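Local coordinates for DHHA1 domain protein (Clostridium perfringens, PDB 3KEW) that is a probable alanyl-tRNA synthetase-like protein that binds zinc and, as its relatives do, may hydrolyse mischarged tRNA, at residues Leu121-Leu134 and Lys216-Arg230. Numbering follows the deposited sequence. Where two conformers were deposited one is given.
Sequences LGKEISTVDIVGFL and KHKNATRIEYVAGNR
Val128 and Ile223 form a hydrogen-bonded antiparallel pair, Ile223 N to Val128 O being 2.8 Å. Their strands, 126-131 and 220-227, are the two central strands of a four-stranded antiparallel sheet. The tightly packed face carries Ser126, Val128, Ile130, Thr221, Ile223 and Tyr225. Helix 88-112 lies against it and supplies His98 and His102, which bind the zinc ion together with Cys195. Here Val128 and Ile223 run side by side, while Ile223 CD1 meets Ile130 CG1 at 3.8 Å. With CG between its backbone N and carbonyl carbon (chi1 73°), Tyr225 makes a CH-pi contact, Ser126 CB lying 3.9 Å from the ring centroid. Its hydroxyl is hydrogen-bonded to Gln97 O of the helix.

The other face is polar. There Arg222 grips the buried Asp129 side-on, NE to OD1 and NH2 to OD2, the latter at 2.6 Å. Carboxylate and guanidinium are nearly coplanar, 19° apart, and the His217 ring lies over one guanidinium face. The loose, solvent side is at the two ends, with Phe133 and Lys216 exposed at one and Lys123 and Glu124 at the other. At the first, Thr221 OG1 donates to Gly132 O at 2.8 Å. At the second, Arg230 reaches the Gly122-Ile125 connection between strands 116-121 and 126-131; its NE is salt-bridged to Asp93 of helix 88-112. Arg230 NH1 and NH2 both bond to Gly122 O, at 3.1 and 2.9 Å, and that oxygen lies in the guanidinium plane.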
ATOM      1  N   LEU A 121       7.255  -6.446   0.909  1.00 43.19           N
ATOM      2  CA  LEU A 121       6.564  -6.369  -0.369  1.00 43.50           C
ATOM      3  C   LEU A 121       7.610  -6.169  -1.448  1.00 48.03           C
ATOM      4  O   LEU A 121       8.240  -5.116  -1.516  1.00 56.66           O
ATOM      5  CB  LEU A 121       5.543  -5.224  -0.367  1.00 44.70           C
ATOM      6  CG  LEU A 121       4.600  -5.110   0.851  1.00 39.57           C
ATOM      7  CD1 LEU A 121       3.824  -3.814   0.772  1.00 45.57           C
ATOM      8  CD2 LEU A 121       3.643  -6.287   0.930  1.00 35.01           C
ATOM      9  N   GLY A 122       7.832  -7.191  -2.266  1.00 48.26           N
ATOM     10  CA  GLY A 122       8.827  -7.099  -3.336  1.00 50.89           C
ATOM     11  C   GLY A 122       8.131  -7.104  -4.676  1.00 56.34           C
ATOM     12  O   GLY A 122       6.920  -7.303  -4.739  1.00 56.21           O
ATOM     13  N   LYS A 123       8.882  -6.938  -5.757  1.00 63.73           N
ATOM     14  CA  LYS A 123       8.302  -6.860  -7.094  1.00 70.09           C
ATOM     15  C   LYS A 123       7.908  -8.217  -7.602  1.00 69.32           C
ATOM     16  O   LYS A 123       6.927  -8.369  -8.289  1.00 68.97           O
ATOM     17  CB  LYS A 123       9.272  -6.218  -8.084  1.00 74.11           C
ATOM     18  CG  LYS A 123       8.650  -5.713  -9.402  1.00 83.17           C
ATOM     19  CD  LYS A 123       7.137  -5.517  -9.332  1.00 89.12           C
ATOM     20  CE  LYS A 123       6.698  -4.139  -9.820  1.00 89.61           C
ATOM     21  NZ  LYS A 123       5.404  -4.192 -10.579  1.00 83.51           N
ATOM     22  N   GLU A 124       8.690  -9.209  -7.245  1.00 70.22           N
ATOM     23  CA  GLU A 124       8.428 -10.584  -7.676  1.00 70.57           C
ATOM     24  C   GLU A 124       7.558 -11.354  -6.679  1.00 68.59           C
ATOM     25  O   GLU A 124       6.542 -11.959  -7.059  1.00 65.43           O
ATOM     26  CB  GLU A 124       9.736 -11.340  -7.956  1.00 75.22           C
ATOM     27  CG  GLU A 124      10.494 -10.882  -9.216  1.00 80.35           C
ATOM     28  CD  GLU A 124       9.633 -10.871 -10.477  1.00 83.70           C
ATOM     29  OE1 GLU A 124       8.934 -11.870 -10.751  1.00 84.41           O
ATOM     30  OE2 GLU A 124       9.662  -9.854 -11.201  1.00 90.65           O
ATOM     31  N   ILE A 125       7.952 -11.315  -5.407  1.00 62.07           N
ATOM     32  CA  ILE A 125       7.244 -12.051  -4.357  1.00 57.33           C
ATOM     33  C   ILE A 125       7.039 -11.166  -3.124  1.00 51.48           C
ATOM     34  O   ILE A 125       7.681 -10.134  -2.990  1.00 51.84           O
ATOM     35  CB  ILE A 125       7.996 -13.389  -4.011  1.00 61.17           C
ATOM     36  CG1 ILE A 125       7.044 -14.433  -3.406  1.00 67.40           C
ATOM     37  CG2 ILE A 125       9.234 -13.141  -3.135  1.00 52.36           C
ATOM     38  CD1 ILE A 125       6.116 -15.101  -4.398  1.00 67.85           C
ATOM     39  N   SER A 126       6.123 -11.547  -2.241  1.00 42.28           N
ATOM     40  CA  SER A 126       5.944 -10.833  -0.988  1.00 42.87           C
ATOM     41  C   SER A 126       6.003 -11.839   0.143  1.00 44.21           C
ATOM     42  O   SER A 126       5.645 -13.002  -0.058  1.00 38.04           O
ATOM     43  CB  SER A 126       4.595 -10.112  -0.946  1.00 47.93           C
ATOM     44  OG  SER A 126       4.394  -9.285  -2.074  1.00 47.69           O
ATOM     45  N   THR A 127       6.457 -11.399   1.317  1.00 42.45           N
ATOM     46  CA  THR A 127       6.466 -12.242   2.509  1.00 36.85           C
ATOM     47  C   THR A 127       5.749 -11.603   3.702  1.00 41.13           C
ATOM     48  O   THR A 127       5.573 -10.378   3.780  1.00 38.44           O
ATOM     49  CB  THR A 127       7.891 -12.699   2.941  1.00 38.90           C
ATOM     50  OG1 THR A 127       8.714 -11.555   3.209  1.00 44.52           O
ATOM     51  CG2 THR A 127       8.561 -13.536   1.863  1.00 42.55           C
ATOM     52  N   VAL A 128       5.317 -12.465   4.607  1.00 40.22           N
ATOM     53  CA  VAL A 128       4.806 -12.089   5.925  1.00 40.09           C
ATOM     54  C   VAL A 128       5.430 -13.084   6.932  1.00 42.54           C
ATOM     55  O   VAL A 128       5.533 -14.284   6.640  1.00 42.45           O
ATOM     56  CB  VAL A 128       3.237 -12.044   5.954  1.00 45.99           C
ATOM     57  CG1 VAL A 128       2.574 -13.442   5.733  1.00 44.30           C
ATOM     58  CG2 VAL A 128       2.720 -11.411   7.245  1.00 36.67           C
ATOM     59  N   ASP A 129       5.890 -12.581   8.080  1.00 43.43           N
ATOM     60  CA  ASP A 129       6.499 -13.411   9.131  1.00 35.44           C
ATOM     61  C   ASP A 129       5.515 -13.585  10.274  1.00 40.47           C
ATOM     62  O   ASP A 129       5.043 -12.603  10.831  1.00 39.33           O
ATOM     63  CB  ASP A 129       7.772 -12.768   9.692  1.00 32.89           C
ATOM     64  CG  ASP A 129       8.921 -12.723   8.685  1.00 44.09           C
ATOM     65  OD1 ASP A 129       8.767 -13.184   7.537  1.00 41.76           O
ATOM     66  OD2 ASP A 129       9.995 -12.211   9.054  1.00 42.92           O
ATOM     67  N   ILE A 130       5.218 -14.833  10.624  1.00 37.76           N
ATOM     68  CA  ILE A 130       4.309 -15.129  11.729  1.00 44.17           C
ATOM     69  C   ILE A 130       5.133 -15.721  12.868  1.00 47.45           C
ATOM     70  O   ILE A 130       5.983 -16.569  12.633  1.00 46.28           O
ATOM     71  CB  ILE A 130       3.194 -16.121  11.297  1.00 41.82           C
ATOM     72  CG1 ILE A 130       2.517 -15.667   9.989  1.00 41.43           C
ATOM     73  CG2 ILE A 130       2.164 -16.313  12.401  1.00 38.88           C
ATOM     74  CD1 ILE A 130       1.729 -14.357  10.069  1.00 34.37           C
ATOM     75  N   VAL A 131       4.880 -15.270  14.094  1.00 53.68           N
ATOM     76  CA  VAL A 131       5.649 -15.724  15.247  1.00 56.98           C
ATOM     77  C   VAL A 131       5.332 -17.189  15.579  1.00 58.57           C
ATOM     78  O   VAL A 131       4.169 -17.562  15.754  1.00 57.28           O
ATOM     79  CB  VAL A 131       5.410 -14.839  16.501  1.00 56.76           C
ATOM     80  CG1 VAL A 131       6.396 -15.204  17.593  1.00 58.80           C
ATOM     81  CG2 VAL A 131       5.528 -13.359  16.168  1.00 49.47           C
ATOM     82  N   GLY A 132       6.382 -18.004  15.651  1.00 59.56           N
ATOM     83  CA  GLY A 132       6.259 -19.405  16.028  1.00 60.65           C
ATOM     84  C   GLY A 132       6.298 -20.349  14.844  1.00 61.18           C
ATOM     85  O   GLY A 132       6.303 -19.919  13.682  1.00 58.45           O
ATOM     86  N   PHE A 133       6.345 -21.644  15.153  1.00 63.34           N
ATOM     87  CA  PHE A 133       6.247 -22.698  14.150  1.00 66.61           C
ATOM     88  C   PHE A 133       4.783 -22.860  13.758  1.00 66.55           C
ATOM     89  O   PHE A 133       3.885 -22.810  14.608  1.00 70.25           O
ATOM     90  CB  PHE A 133       6.813 -24.021  14.694  1.00 71.10           C
ATOM     91  CG  PHE A 133       6.483 -25.234  13.844  1.00 75.80           C
ATOM     92  CD1 PHE A 133       7.206 -25.508  12.679  1.00 80.34           C
ATOM     93  CD2 PHE A 133       5.453 -26.109  14.215  1.00 76.43           C
ATOM     94  CE1 PHE A 133       6.907 -26.627  11.889  1.00 76.04           C
ATOM     95  CE2 PHE A 133       5.144 -27.227  13.434  1.00 77.21           C
ATOM     96  CZ  PHE A 133       5.874 -27.486  12.267  1.00 76.91           C
ATOM     97  N   LEU A 134       4.550 -23.043  12.466  1.00 59.76           N
ATOM     98  CA  LEU A 134       3.221 -23.335  11.964  1.00 59.66           C
ATOM     99  C   LEU A 134       3.291 -24.570  11.089  1.00 58.24           C
ATOM    100  O   LEU A 134       4.172 -24.687  10.230  1.00 58.52           O
ATOM    101  CB  LEU A 134       2.682 -22.163  11.143  1.00 59.97           C
ATOM    102  CG  LEU A 134       2.486 -20.790  11.778  1.00 55.69           C
ATOM    103  CD1 LEU A 134       2.249 -19.786  10.665  1.00 58.14           C
ATOM    104  CD2 LEU A 134       1.322 -20.804  12.744  1.00 52.80           C
ATOM    105  N   LYS A 216      11.181 -21.593   8.044  1.00 57.34           N
ATOM    106  CA  LYS A 216      11.504 -21.013   9.340  0.50 58.24           C
ATOM    107  C   LYS A 216      12.502 -19.867   9.166  1.00 56.86           C
ATOM    108  O   LYS A 216      13.452 -19.966   8.390  1.00 56.76           O
ATOM    109  CB  LYS A 216      12.029 -22.092  10.302  0.50 59.34           C
ATOM    110  CG  LYS A 216      12.391 -21.588  11.707  0.50 65.79           C
ATOM    111  CD  LYS A 216      11.909 -22.526  12.812  0.50 68.85           C
ATOM    112  CE  LYS A 216      10.499 -22.166  13.272  0.50 66.53           C
ATOM    113  NZ  LYS A 216      10.121 -22.896  14.512  0.50 64.32           N
ATOM    114  N   HIS A 217      12.253 -18.765   9.866  1.00 54.28           N
ATOM    115  CA  HIS A 217      13.223 -17.679   9.939  1.00 53.46           C
ATOM    116  C   HIS A 217      13.350 -17.261  11.395  1.00 54.73           C
ATOM    117  O   HIS A 217      12.447 -16.615  11.943  1.00 54.11           O
ATOM    118  CB  HIS A 217      12.838 -16.488   9.057  1.00 57.07           C
ATOM    119  CG  HIS A 217      13.932 -15.476   8.926  1.00 57.14           C
ATOM    120  ND1 HIS A 217      14.107 -14.450   9.828  1.00 53.51           N
ATOM    121  CD2 HIS A 217      14.935 -15.363   8.024  1.00 57.24           C
ATOM    122  CE1 HIS A 217      15.161 -13.734   9.476  1.00 58.55           C
ATOM    123  NE2 HIS A 217      15.683 -14.270   8.386  1.00 57.68           N
ATOM    124  N   LYS A 218      14.468 -17.654  12.010  1.00 51.43           N
ATOM    125  CA  LYS A 218      14.694 -17.490  13.453  1.00 52.24           C
ATOM    126  C   LYS A 218      13.488 -17.978  14.277  1.00 51.41           C
ATOM    127  O   LYS A 218      13.186 -19.163  14.263  1.00 53.62           O
ATOM    128  CB  LYS A 218      15.130 -16.052  13.799  1.00 53.23           C
ATOM    129  CG  LYS A 218      16.345 -15.597  12.986  1.00 50.36           C
ATOM    130  CD  LYS A 218      16.835 -14.196  13.336  1.00 52.11           C
ATOM    131  CE  LYS A 218      18.115 -13.889  12.548  1.00 54.46           C
ATOM    132  NZ  LYS A 218      18.791 -12.648  13.018  1.00 53.82           N
ATOM    133  N   ASN A 219      12.785 -17.077  14.954  1.00 49.99           N
ATOM    134  CA  ASN A 219      11.636 -17.478  15.782  1.00 51.86           C
ATOM    135  C   ASN A 219      10.293 -17.409  15.052  1.00 52.59           C
ATOM    136  O   ASN A 219       9.228 -17.510  15.673  1.00 50.15           O
ATOM    137  CB  ASN A 219      11.576 -16.637  17.056  1.00 55.34           C
ATOM    138  CG  ASN A 219      12.804 -16.810  17.930  1.00 56.96           C
ATOM    139  OD1 ASN A 219      13.435 -17.864  17.933  1.00 58.41           O
ATOM    140  ND2 ASN A 219      13.142 -15.771  18.683  1.00 53.82           N
ATOM    141  N   ALA A 220      10.354 -17.269  13.734  1.00 46.88           N
ATOM    142  CA  ALA A 220       9.165 -17.019  12.931  1.00 49.64           C
ATOM    143  C   ALA A 220       9.018 -17.985  11.747  1.00 47.50           C
ATOM    144  O   ALA A 220       9.970 -18.668  11.368  1.00 48.21           O
ATOM    145  CB  ALA A 220       9.181 -15.550  12.436  1.00 50.49           C
ATOM    146  N   THR A 221       7.812 -18.044  11.179  1.00 50.18           N
ATOM    147  CA  THR A 221       7.593 -18.702   9.891  1.00 46.55           C
ATOM    148  C   THR A 221       7.445 -17.625   8.821  1.00 47.47           C
ATOM    149  O   THR A 221       6.496 -16.844   8.853  1.00 50.11           O
ATOM    150  CB  THR A 221       6.336 -19.618   9.901  1.00 50.07           C
ATOM    151  OG1 THR A 221       6.415 -20.538  10.998  1.00 52.24           O
ATOM    152  CG2 THR A 221       6.236 -20.402   8.602  1.00 45.74           C
ATOM    153  N   ARG A 222       8.409 -17.570   7.905  1.00 43.77           N
ATOM    154  CA  ARG A 222       8.363 -16.660   6.769  1.00 47.72           C
ATOM    155  C   ARG A 222       7.533 -17.266   5.638  1.00 50.35           C
ATOM    156  O   ARG A 222       7.926 -18.269   5.041  1.00 47.89           O
ATOM    157  CB  ARG A 222       9.778 -16.348   6.288  1.00 47.59           C
ATOM    158  CG  ARG A 222       9.847 -15.442   5.060  1.00 48.92           C
ATOM    159  CD  ARG A 222      11.134 -14.652   5.062  1.00 52.55           C
ATOM    160  NE  ARG A 222      11.168 -13.711   6.180  1.00 51.59           N
ATOM    161  CZ  ARG A 222      12.206 -12.938   6.479  1.00 54.05           C
ATOM    162  NH1 ARG A 222      13.308 -12.986   5.745  1.00 40.59           N
ATOM    163  NH2 ARG A 222      12.142 -12.111   7.514  1.00 44.68           N
ATOM    164  N   ILE A 223       6.397 -16.637   5.351  1.00 44.04           N
ATOM    165  CA  ILE A 223       5.413 -17.138   4.394  1.00 43.66           C
ATOM    166  C   ILE A 223       5.428 -16.324   3.092  1.00 43.48           C
ATOM    167  O   ILE A 223       5.199 -15.123   3.131  1.00 43.83           O
ATOM    168  CB  ILE A 223       3.997 -17.085   5.032  1.00 37.74           C
ATOM    169  CG1 ILE A 223       3.950 -17.972   6.284  1.00 36.30           C
ATOM    170  CG2 ILE A 223       2.926 -17.490   4.035  1.00 39.36           C
ATOM    171  CD1 ILE A 223       2.626 -17.965   6.984  1.00 44.35           C
ATOM    172  N   GLU A 224       5.719 -16.967   1.958  1.00 44.08           N
ATOM    173  CA  GLU A 224       5.619 -16.324   0.635  1.00 43.54           C
ATOM    174  C   GLU A 224       4.197 -16.373   0.080  1.00 44.61           C
ATOM    175  O   GLU A 224       3.583 -17.441   0.036  1.00 43.63           O
ATOM    176  CB  GLU A 224       6.563 -16.987  -0.381  1.00 47.71           C
ATOM    177  CG  GLU A 224       7.972 -16.467  -0.369  1.00 47.28           C
ATOM    178  CD  GLU A 224       8.894 -17.206  -1.324  1.00 51.26           C
ATOM    179  OE1 GLU A 224       9.992 -17.605  -0.879  1.00 55.10           O
ATOM    180  OE2 GLU A 224       8.529 -17.393  -2.509  1.00 48.62           O
ATOM    181  N   TYR A 225       3.677 -15.230  -0.368  1.00 43.86           N
ATOM    182  CA  TYR A 225       2.318 -15.180  -0.922  1.00 45.72           C
ATOM    183  C   TYR A 225       2.205 -14.334  -2.191  1.00 43.91           C
ATOM    184  O   TYR A 225       3.058 -13.488  -2.477  1.00 44.90           O
ATOM    185  CB  TYR A 225       1.296 -14.697   0.134  1.00 45.53           C
ATOM    186  CG  TYR A 225       1.408 -13.216   0.419  1.00 52.26           C
ATOM    187  CD1 TYR A 225       2.250 -12.746   1.433  1.00 48.85           C
ATOM    188  CD2 TYR A 225       0.695 -12.275  -0.345  1.00 50.33           C
ATOM    189  CE1 TYR A 225       2.374 -11.393   1.677  1.00 47.20           C
ATOM    190  CE2 TYR A 225       0.818 -10.914  -0.107  1.00 44.48           C
ATOM    191  CZ  TYR A 225       1.655 -10.487   0.905  1.00 46.17           C
ATOM    192  OH  TYR A 225       1.787  -9.152   1.142  1.00 48.74           O
ATOM    193  N   VAL A 226       1.116 -14.561  -2.924  1.00 47.41           N
ATOM    194  CA  VAL A 226       0.720 -13.748  -4.078  1.00 46.30           C
ATOM    195  C   VAL A 226      -0.769 -13.434  -3.994  1.00 43.55           C
ATOM    196  O   VAL A 226      -1.569 -14.283  -3.612  1.00 45.78           O
ATOM    197  CB  VAL A 226       1.034 -14.441  -5.441  1.00 50.23           C
ATOM    198  CG1 VAL A 226       2.497 -14.260  -5.821  1.00 45.95           C
ATOM    199  CG2 VAL A 226       0.689 -15.926  -5.398  1.00 54.33           C
ATOM    200  N   ALA A 227      -1.132 -12.198  -4.317  1.00 41.63           N
ATOM    201  CA  ALA A 227      -2.529 -11.798  -4.397  1.00 43.64           C
ATOM    202  C   ALA A 227      -2.820 -11.215  -5.773  1.00 46.36           C
ATOM    203  O   ALA A 227      -1.904 -10.753  -6.458  1.00 44.40           O
ATOM    204  CB  ALA A 227      -2.877 -10.790  -3.291  1.00 42.43           C
ATOM    205  N   GLY A 228      -4.088 -11.258  -6.174  1.00 50.56           N
ATOM    206  CA  GLY A 228      -4.542 -10.634  -7.419  1.00 51.71           C
ATOM    207  C   GLY A 228      -4.002 -11.270  -8.681  1.00 53.65           C
ATOM    208  O   GLY A 228      -4.045 -12.489  -8.832  1.00 49.76           O
ATOM    209  N   ASN A 229      -3.473 -10.429  -9.567  1.00 58.42           N
ATOM    210  CA  ASN A 229      -2.988 -10.850 -10.887  1.00 66.20           C
ATOM    211  C   ASN A 229      -1.703 -11.678 -10.832  1.00 64.65           C
ATOM    212  O   ASN A 229      -1.405 -12.431 -11.757  1.00 68.75           O
ATOM    213  CB  ASN A 229      -2.791  -9.629 -11.797  1.00 72.28           C
ATOM    214  CG  ASN A 229      -3.787  -8.511 -11.505  1.00 82.28           C
ATOM    215  OD1 ASN A 229      -4.940  -8.557 -11.938  1.00 89.84           O
ATOM    216  ND2 ASN A 229      -3.339  -7.498 -10.767  1.00 84.01           N
ATOM    217  N   ARG A 230      -0.952 -11.524  -9.745  1.00 65.89           N
ATOM    218  CA  ARG A 230       0.229 -12.342  -9.467  1.00 62.52           C
ATOM    219  C   ARG A 230      -0.124 -13.808  -9.182  1.00 61.26           C
ATOM    220  O   ARG A 230       0.670 -14.708  -9.451  1.00 60.84           O
ATOM    221  CB  ARG A 230       0.986 -11.782  -8.260  1.00 61.62           C
ATOM    222  CG  ARG A 230       1.755 -10.494  -8.499  1.00 57.55           C
ATOM    223  CD  ARG A 230       2.753 -10.301  -7.376  1.00 56.22           C
ATOM    224  NE  ARG A 230       3.309  -8.952  -7.351  1.00 54.73           N
ATOM    225  CZ  ARG A 230       4.344  -8.577  -6.603  1.00 54.24           C
ATOM    226  NH1 ARG A 230       4.950  -9.454  -5.812  1.00 33.73           N
ATOM    227  NH2 ARG A 230       4.779  -7.319  -6.650  1.00 50.54           N
TER
HETATM  228  O   HOH W   1       3.243 -10.822  -3.888  1.00 47.18           O